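Local coordinates for S-M checkpoint control protein rad4 (Schizosaccharomyces pombe, PDB 4BU0) that acts as a phosphopeptide-binding BRCT adaptor in DNA replication and the DNA damage checkpoint, here through its first two BRCT domains bound to a Crb2 phosphopeptide, at residues A[50-55]-A[138-143]; A[103-108]-A[165-170]; A[154-157]-A[161-164]. One frame throughout, in Å; residues are numbered along the deposited sequence. Where two conformers were deposited one is given.

Interaction 1: A[50-55]-A[138-143]; sequences GDFDTP and DVTHLI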
loop_
_atom_site.group_PDB
_atom_site.type_symbol
_atom_site.label_atom_id
_atom_site.label_comp_id
_atom_site.label_asym_id
_atom_site.label_seq_id
_atom_site.Cartn_x
_atom_site.Cartn_y
_atom_site.Cartn_z
ATOM N N GLY A 50 6.894 -2.213 -1.239
ATOM C CA GLY A 50 6.508 -2.657 -2.574
ATOM C C GLY A 50 5.197 -3.411 -2.592
ATOM O O GLY A 50 4.766 -3.871 -3.656
ATOM N N ASP A 51 4.561 -3.543 -1.403
ATOM C CA ASP A 51 3.304 -4.265 -1.180
ATOM C C ASP A 51 2.768 -3.905 0.185
ATOM O O ASP A 51 3.540 -3.469 1.041
ATOM C CB ASP A 51 3.547 -5.790 -1.263
ATOM C CG ASP A 51 2.305 -6.644 -1.464
ATOM O OD1 ASP A 51 1.239 -6.077 -1.800
ATOM O OD2 ASP A 51 2.421 -7.885 -1.382
ATOM N N PHE A 52 1.474 -4.105 0.413
ATOM C CA PHE A 52 0.856 -3.869 1.711
ATOM C C PHE A 52 0.713 -5.176 2.490
ATOM O O PHE A 52 0.508 -5.126 3.701
ATOM C CB PHE A 52 -0.544 -3.225 1.538
ATOM C CG PHE A 52 -1.510 -4.119 0.788
ATOM C CD1 PHE A 52 -2.272 -5.058 1.459
ATOM C CD2 PHE A 52 -1.635 -4.030 -0.590
ATOM C CE1 PHE A 52 -3.117 -5.934 0.753
ATOM C CE2 PHE A 52 -2.489 -4.887 -1.289
ATOM C CZ PHE A 52 -3.224 -5.829 -0.613
ATOM N N ASP A 53 0.766 -6.344 1.805
ATOM C CA ASP A 53 0.508 -7.619 2.462
ATOM C C ASP A 53 1.788 -8.231 3.010
ATOM O O ASP A 53 2.232 -9.288 2.548
ATOM C CB ASP A 53 -0.191 -8.598 1.503
ATOM C CG ASP A 53 -0.783 -9.798 2.216
ATOM O OD1 ASP A 53 -0.787 -9.803 3.471
ATOM O OD2 ASP A 53 -1.252 -10.731 1.520
ATOM N N THR A 54 2.397 -7.541 3.963
ATOM C CA THR A 54 3.602 -8.033 4.634
ATOM C C THR A 54 3.539 -7.739 6.124
ATOM O O THR A 54 2.983 -6.718 6.535
ATOM C CB THR A 54 4.917 -7.408 4.071
ATOM O OG1 THR A 54 5.073 -6.085 4.599
ATOM C CG2 THR A 54 5.019 -7.437 2.545
ATOM N N PRO A 55 4.234 -8.550 6.954
ATOM C CA PRO A 55 4.274 -8.261 8.390
ATOM C C PRO A 55 4.856 -6.873 8.745
ATOM O O PRO A 55 4.358 -6.217 9.672
ATOM C CB PRO A 55 5.176 -9.379 8.931
ATOM C CG PRO A 55 4.957 -10.504 8.009
ATOM C CD PRO A 55 4.867 -9.853 6.652
ATOM N N ASP A 138 -7.476 -12.474 -8.582
ATOM C CA ASP A 138 -6.399 -11.575 -8.168
ATOM C C ASP A 138 -6.931 -10.300 -7.497
ATOM O O ASP A 138 -6.132 -9.433 -7.111
ATOM C CB ASP A 138 -5.477 -11.244 -9.338
ATOM C CG ASP A 138 -6.103 -10.501 -10.475
ATOM O OD1 ASP A 138 -7.320 -10.619 -10.654
ATOM O OD2 ASP A 138 -5.356 -9.860 -11.239
ATOM N N VAL A 139 -8.271 -10.204 -7.268
ATOM C CA VAL A 139 -8.781 -9.057 -6.516
ATOM C C VAL A 139 -8.297 -9.181 -5.078
ATOM O O VAL A 139 -8.249 -10.294 -4.507
ATOM C CB VAL A 139 -10.329 -9.018 -6.635
ATOM C CG1 VAL A 139 -10.988 -8.168 -5.537
ATOM C CG2 VAL A 139 -10.743 -8.547 -8.043
ATOM N N THR A 140 -7.936 -8.037 -4.464
ATOM C CA THR A 140 -7.427 -8.060 -3.102
ATOM C C THR A 140 -8.517 -7.743 -2.085
ATOM O O THR A 140 -8.442 -8.180 -0.925
ATOM C CB THR A 140 -6.241 -7.094 -2.938
ATOM O OG1 THR A 140 -6.658 -5.740 -3.148
ATOM C CG2 THR A 140 -5.074 -7.445 -3.893
ATOM N N HIS A 141 -9.495 -6.900 -2.495
ATOM C CA HIS A 141 -10.570 -6.493 -1.601
ATOM C C HIS A 141 -11.855 -6.390 -2.339
ATOM O O HIS A 141 -11.905 -5.709 -3.356
ATOM C CB HIS A 141 -10.295 -5.106 -0.963
ATOM C CG HIS A 141 -9.028 -5.050 -0.155
ATOM N ND1 HIS A 141 -7.781 -4.940 -0.770
ATOM C CD2 HIS A 141 -8.853 -5.146 1.191
ATOM C CE1 HIS A 141 -6.887 -4.934 0.227
ATOM N NE2 HIS A 141 -7.490 -5.058 1.422
ATOM N N LEU A 142 -12.892 -7.033 -1.809
ATOM C CA LEU A 142 -14.238 -6.845 -2.313
ATOM C C LEU A 142 -14.990 -5.987 -1.297
ATOM O O LEU A 142 -15.150 -6.433 -0.169
ATOM C CB LEU A 142 -14.936 -8.218 -2.484
ATOM C CG LEU A 142 -16.420 -8.114 -2.858
ATOM C CD1 LEU A 142 -16.601 -7.520 -4.220
ATOM C CD2 LEU A 142 -17.103 -9.492 -2.769
ATOM N N ILE A 143 -15.410 -4.778 -1.682
ATOM C CA ILE A 143 -16.206 -3.939 -0.783
ATOM C C ILE A 143 -17.650 -4.301 -1.036
ATOM O O ILE A 143 -18.132 -4.152 -2.176
ATOM C CB ILE A 143 -15.931 -2.446 -1.031
ATOM C CG1 ILE A 143 -14.434 -2.103 -0.780
ATOM C CG2 ILE A 143 -16.869 -1.618 -0.119
ATOM C CD1 ILE A 143 -14.078 -0.672 -1.209
#
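F52 puts the far corner of its ring against T140 and H141. F52 CZ lies 4.0 Å from T140 CB, which meets the ring at its edge, near the ring plane. The same F52 CZ is 3.9 Å from H141 CE1, which approaches the phenyl ring obliquely. Relative to the imidazole, F52 CZ lies at the edge, near its plane. The two rings are inclined at 44°, so the pair is oblique, with centroids 5.6 Å apart.

F52 CG sits between its backbone N and carbonyl carbon (chi1 62°), and this aims the ring out of the 50-55 loop. On the other side, T140 OG1 and H141 ND1 are 2.7 Å apart and hydrogen-bonded. T140 OG1 is also bonded to R106 N, and the H141 ring stacks on W167. T140 and W167 probably steady the imidazole that F52 meets.

The contact joins the loop after strand 46-49 of the first BRCT domain to the start of strand 141-144 of the second. V177 also touches F52. The join between the domains is apolar and aromatic here, against a histidine whose ring orientation is probably set by T140 and W167 of its own domain.

Interaction 2: A[103-108]-A[165-170]; sequences FKCRVC and VEWLWQ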
loop_
_atom_site.group_PDB
_atom_site.type_symbol
_atom_site.label_atom_id
_atom_site.label_comp_id
_atom_site.label_asym_id
_atom_site.label_seq_id
_atom_site.Cartn_x
_atom_site.Cartn_y
_atom_site.Cartn_z
ATOM N N PHE A 103 -1.696 1.387 -3.080
ATOM C CA PHE A 103 -0.723 0.741 -3.939
ATOM C C PHE A 103 -0.903 -0.776 -3.836
ATOM O O PHE A 103 -0.983 -1.331 -2.720
ATOM C CB PHE A 103 0.697 1.170 -3.503
ATOM C CG PHE A 103 1.786 0.673 -4.406
ATOM C CD1 PHE A 103 1.959 1.213 -5.676
ATOM C CD2 PHE A 103 2.628 -0.349 -4.002
ATOM C CE1 PHE A 103 2.977 0.744 -6.520
ATOM C CE2 PHE A 103 3.648 -0.809 -4.837
ATOM C CZ PHE A 103 3.813 -0.257 -6.088
ATOM N N LYS A 104 -0.995 -1.424 -5.002
ATOM C CA LYS A 104 -1.145 -2.875 -5.165
ATOM C C LYS A 104 -2.528 -3.394 -4.760
ATOM O O LYS A 104 -2.752 -4.614 -4.849
ATOM C CB LYS A 104 -0.062 -3.698 -4.445
ATOM C CG LYS A 104 1.324 -3.554 -5.088
ATOM C CD LYS A 104 1.484 -4.343 -6.364
ATOM C CE LYS A 104 2.941 -4.579 -6.691
ATOM N NZ LYS A 104 3.567 -3.395 -7.337
ATOM N N CYS A 105 -3.455 -2.507 -4.371
ATOM C CA CYS A 105 -4.821 -2.977 -4.108
ATOM C C CYS A 105 -5.535 -3.124 -5.434
ATOM O O CYS A 105 -5.365 -2.291 -6.327
ATOM C CB CYS A 105 -5.594 -2.025 -3.201
ATOM S SG CYS A 105 -4.976 -1.960 -1.511
ATOM N N ARG A 106 -6.400 -4.143 -5.519
ATOM C CA ARG A 106 -7.250 -4.412 -6.688
ATOM C C ARG A 106 -8.613 -4.569 -6.081
ATOM O O ARG A 106 -8.860 -5.556 -5.383
ATOM C CB ARG A 106 -6.784 -5.662 -7.440
ATOM C CG ARG A 106 -5.367 -5.491 -7.987
ATOM C CD ARG A 106 -4.907 -6.704 -8.805
ATOM N NE ARG A 106 -5.525 -6.700 -10.132
ATOM C CZ ARG A 106 -5.069 -6.015 -11.178
ATOM N NH1 ARG A 106 -3.966 -5.277 -11.072
ATOM N NH2 ARG A 106 -5.715 -6.053 -12.335
ATOM N N VAL A 107 -9.418 -3.520 -6.183
ATOM C CA VAL A 107 -10.668 -3.416 -5.459
ATOM C C VAL A 107 -11.868 -3.625 -6.366
ATOM O O VAL A 107 -11.984 -2.977 -7.417
ATOM C CB VAL A 107 -10.765 -2.030 -4.768
ATOM C CG1 VAL A 107 -12.040 -1.926 -3.933
ATOM C CG2 VAL A 107 -9.537 -1.758 -3.886
ATOM N N CYS A 108 -12.780 -4.483 -5.909
ATOM C CA CYS A 108 -14.033 -4.801 -6.596
ATOM C C CYS A 108 -15.149 -4.417 -5.649
ATOM O O CYS A 108 -14.928 -4.380 -4.430
ATOM C CB CYS A 108 -14.035 -6.300 -6.909
ATOM S SG CYS A 108 -15.417 -6.868 -7.930
ATOM N N VAL A 165 -17.374 -0.602 3.346
ATOM C CA VAL A 165 -16.715 0.550 2.759
ATOM C C VAL A 165 -15.875 1.348 3.793
ATOM O O VAL A 165 -14.968 2.077 3.415
ATOM C CB VAL A 165 -17.706 1.440 1.980
ATOM C CG1 VAL A 165 -18.692 2.140 2.921
ATOM C CG2 VAL A 165 -16.979 2.422 1.060
ATOM N N GLU A 166 -16.178 1.201 5.092
ATOM C CA GLU A 166 -15.408 1.885 6.126
ATOM C C GLU A 166 -13.928 1.502 6.058
ATOM O O GLU A 166 -13.069 2.300 6.409
ATOM C CB GLU A 166 -16.007 1.530 7.486
ATOM C CG GLU A 166 -15.500 2.375 8.651
ATOM C CD GLU A 166 -15.755 3.876 8.622
ATOM O OE1 GLU A 166 -16.548 4.364 7.785
ATOM O OE2 GLU A 166 -15.058 4.575 9.391
ATOM N N TRP A 167 -13.617 0.309 5.518
ATOM C CA TRP A 167 -12.213 -0.053 5.307
ATOM C C TRP A 167 -11.519 0.972 4.417
ATOM O O TRP A 167 -10.381 1.369 4.665
ATOM C CB TRP A 167 -12.115 -1.446 4.655
ATOM C CG TRP A 167 -10.746 -1.718 4.090
ATOM C CD1 TRP A 167 -9.637 -2.127 4.781
ATOM C CD2 TRP A 167 -10.336 -1.571 2.720
ATOM N NE1 TRP A 167 -8.550 -2.196 3.935
ATOM C CE2 TRP A 167 -8.951 -1.848 2.663
ATOM C CE3 TRP A 167 -11.015 -1.221 1.535
ATOM C CZ2 TRP A 167 -8.222 -1.764 1.469
ATOM C CZ3 TRP A 167 -10.299 -1.147 0.349
ATOM C CH2 TRP A 167 -8.920 -1.417 0.324
ATOM N N LEU A 168 -12.209 1.346 3.331
ATOM C CA LEU A 168 -11.643 2.299 2.408
ATOM C C LEU A 168 -11.480 3.672 3.037
ATOM O O LEU A 168 -10.415 4.287 2.901
ATOM C CB LEU A 168 -12.562 2.381 1.169
ATOM C CG LEU A 168 -12.124 3.399 0.093
ATOM C CD1 LEU A 168 -10.773 3.024 -0.516
ATOM C CD2 LEU A 168 -13.184 3.473 -1.021
ATOM N N TRP A 169 -12.506 4.136 3.722
ATOM C CA TRP A 169 -12.417 5.454 4.296
ATOM C C TRP A 169 -11.349 5.543 5.365
ATOM O O TRP A 169 -10.625 6.472 5.378
ATOM C CB TRP A 169 -13.773 5.927 4.811
ATOM C CG TRP A 169 -14.921 5.843 3.830
ATOM C CD1 TRP A 169 -16.162 5.439 4.122
ATOM C CD2 TRP A 169 -14.927 6.192 2.443
ATOM N NE1 TRP A 169 -16.946 5.482 3.008
ATOM C CE2 TRP A 169 -16.197 5.940 1.972
ATOM C CE3 TRP A 169 -13.984 6.675 1.559
ATOM C CZ2 TRP A 169 -16.537 6.152 0.660
ATOM C CZ3 TRP A 169 -14.352 6.877 0.272
ATOM C CH2 TRP A 169 -15.595 6.601 -0.148
ATOM N N GLN A 170 -11.301 4.545 6.234
ATOM C CA GLN A 170 -10.280 4.612 7.281
ATOM C C GLN A 170 -8.866 4.406 6.716
ATOM O O GLN A 170 -7.923 4.976 7.266
ATOM C CB GLN A 170 -10.582 3.613 8.404
ATOM C CG GLN A 170 -11.782 4.091 9.224
ATOM C CD GLN A 170 -11.884 3.374 10.564
ATOM O OE1 GLN A 170 -10.885 2.902 11.131
ATOM N NE2 GLN A 170 -13.111 3.277 11.076
#
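W167 turns the outer corner of its indole toward the 103-108 segment. Its CH2 atom is 4.3 Å from V107 CG2 and 4.4 Å from C105 SG. Both partners lie at the edge of the indole, near its plane. These are modest apolar contacts, and all three residues are buried.

The spacing of C105 and V107 explains the pattern. They are two apart in an extended chain, so both side chains leave on the side of helix 166-174. W167 CG is anti to the backbone N (chi1 165°), which carries the indole off the helix toward them. The backbones stay well apart, with V107 and L168 the nearest pair at 9.8 Å between CA atoms.

The closer fit of the indole is with residues outside the two segments. H141 stacks on its ring, and W167 NE1 is bonded to L178 O, so its polar edge is satisfied inside the protein. V107 also packs on V124 of helix 116-126, and C105 on V177.

In contrast to these buried residues, E166, W169 and Q170 are partly exposed. There Q170 NE2 gives E166 OE2 a nearly straight bond of 2.9 Å, at 167°. The bond uses the anti lone pair of E166 OE2, and this oxygen lies in the amide plane of Q170. This ties one helical turn along its surface. V165 CG2 lies over one face of W169, offset toward the rim, and Y123 meets W169 edge to face.

Tryptophan is the hallmark residue of the last helix in BRCT domains, and W167 fits that role in the second domain. The link from strand 106-110 and the residue before it to the helix is apolar. The one polar atom of the indole is bonded to a backbone carbonyl, which probably helps fix the ring's rotation.

Interaction 3: A[154-157]-A[161-164]; sequences YALK and NVVC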
loop_
_atom_site.group_PDB
_atom_site.type_symbol
_atom_site.label_atom_id
_atom_site.label_comp_id
_atom_site.label_asym_id
_atom_site.label_seq_id
_atom_site.Cartn_x
_atom_site.Cartn_y
_atom_site.Cartn_z
ATOM N N TYR A 154 -18.246 -15.972 -4.441
ATOM C CA TYR A 154 -16.974 -16.348 -5.028
ATOM C C TYR A 154 -15.791 -15.783 -4.250
ATOM O O TYR A 154 -14.736 -16.411 -4.183
ATOM C CB TYR A 154 -16.886 -15.980 -6.525
ATOM C CG TYR A 154 -16.802 -17.257 -7.349
ATOM C CD1 TYR A 154 -17.794 -18.236 -7.259
ATOM C CD2 TYR A 154 -15.710 -17.510 -8.158
ATOM C CE1 TYR A 154 -17.689 -19.440 -7.961
ATOM C CE2 TYR A 154 -15.594 -18.708 -8.869
ATOM C CZ TYR A 154 -16.587 -19.667 -8.768
ATOM O OH TYR A 154 -16.467 -20.842 -9.470
ATOM N N ALA A 155 -15.954 -14.588 -3.631
ATOM C CA ALA A 155 -14.848 -14.072 -2.819
ATOM C C ALA A 155 -14.606 -14.999 -1.631
ATOM O O ALA A 155 -13.458 -15.205 -1.245
ATOM C CB ALA A 155 -15.189 -12.668 -2.331
ATOM N N LEU A 156 -15.681 -15.551 -1.042
ATOM C CA LEU A 156 -15.470 -16.478 0.079
ATOM C C LEU A 156 -14.707 -17.721 -0.397
ATOM O O LEU A 156 -13.738 -18.124 0.236
ATOM C CB LEU A 156 -16.797 -16.889 0.729
ATOM C CG LEU A 156 -17.600 -15.838 1.475
ATOM C CD1 LEU A 156 -18.772 -16.490 2.185
ATOM C CD2 LEU A 156 -16.747 -15.107 2.513
ATOM N N LYS A 157 -15.077 -18.254 -1.579
ATOM C CA LYS A 157 -14.409 -19.421 -2.151
ATOM C C LYS A 157 -12.911 -19.164 -2.475
ATOM O O LYS A 157 -12.054 -20.032 -2.225
ATOM C CB LYS A 157 -15.181 -19.816 -3.422
ATOM C CG LYS A 157 -14.684 -21.053 -4.102
ATOM C CD LYS A 157 -15.550 -21.314 -5.297
ATOM C CE LYS A 157 -15.013 -22.490 -6.042
ATOM N NZ LYS A 157 -16.117 -23.293 -6.611
ATOM N N ASN A 161 -10.549 -10.962 0.658
ATOM C CA ASN A 161 -11.077 -10.105 1.721
ATOM C C ASN A 161 -12.408 -9.494 1.322
ATOM O O ASN A 161 -12.498 -8.920 0.221
ATOM C CB ASN A 161 -10.100 -8.953 1.987
ATOM C CG ASN A 161 -8.723 -9.337 2.441
ATOM O OD1 ASN A 161 -8.539 -10.357 3.133
ATOM N ND2 ASN A 161 -7.726 -8.522 2.073
ATOM N N VAL A 162 -13.415 -9.592 2.207
ATOM C CA VAL A 162 -14.711 -8.963 2.008
ATOM C C VAL A 162 -14.840 -7.965 3.119
ATOM O O VAL A 162 -14.805 -8.347 4.290
ATOM C CB VAL A 162 -15.878 -9.963 1.997
ATOM C CG1 VAL A 162 -17.196 -9.223 1.737
ATOM C CG2 VAL A 162 -15.643 -11.046 0.928
ATOM N N VAL A 163 -14.911 -6.681 2.759
ATOM C CA VAL A 163 -14.965 -5.625 3.765
ATOM C C VAL A 163 -16.111 -4.668 3.496
ATOM O O VAL A 163 -16.615 -4.572 2.368
ATOM C CB VAL A 163 -13.627 -4.829 3.761
ATOM C CG1 VAL A 163 -12.456 -5.692 4.224
ATOM C CG2 VAL A 163 -13.310 -4.199 2.385
ATOM N N CYS A 164 -16.519 -3.942 4.535
ATOM C CA CYS A 164 -17.452 -2.843 4.316
ATOM C C CYS A 164 -16.659 -1.602 3.871
ATOM O O CYS A 164 -15.418 -1.567 3.977
ATOM C CB CYS A 164 -18.297 -2.550 5.541
ATOM S SG CYS A 164 -17.331 -2.028 6.953
#
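V162 lays its CG2 methyl against A155, the closest approach between helix 150-157 and strand 161-163 in these segments. V162 CG2 is 3.7 Å from A155 CB. The same methyl is 4.5 Å from L156 CD2, a looser touch, on an exposed side chain. One methyl therefore meets two successive residues of the helix.

The torsion of V162 explains which branch does this. CG1 is anti to the backbone N (chi1 -178°). CG2 is then anti to the carbonyl carbon and lies beside the backbone N, on the side that faces the helix. A155 ends at CB, so the methyl can come close to the helix backbone. The CA atoms of A155 and V162 are 7.0 Å apart. L156 starts out along the flank of the helix, and the end of its side chain comes nearer to V162.

The contact is purely apolar. A155 is buried and L156 exposed, as the helix turns from the sheet. The neighbouring residues face elsewhere. The CB of N161 points away from the helix, and Y154 packs on an apolar side chain of the bound peptide while its ring meets W158 edge to face.

This is the return half of a beta-alpha-beta crossover: strand 141-144, helix 150-157, strand 161-163. A155 also packs on L142 and I160, and V162 on A144. Strand 161-163 is outermost in the four-stranded parallel sheet of the second BRCT domain. It pairs with strand 141-144 through backbone bonds of N161 and V163 to L142. Helix 150-157 lies against this border of the sheet.

In the fold
Interactions 1 and 2 have centres about 9 Å apart and meet in neighbouring strands of one sheet. T140 N is 2.8 Å from R106 O, and I143 N is 2.8 Å from C108 O, both probable hydrogen bonds. Interaction 3 lies about 12 Å from interaction 1, centre to centre, and extends the sheet. L142 N is 2.8 Å from N161 O there. Interactions 2 and 3 adjoin in sequence at 164 and 165. All of interactions 2 and 3 belongs to the second BRCT domain, while interaction 1 joins it to the first. The bound peptide packs on P55 and Y154, which lie in the segments but away from the touching residues.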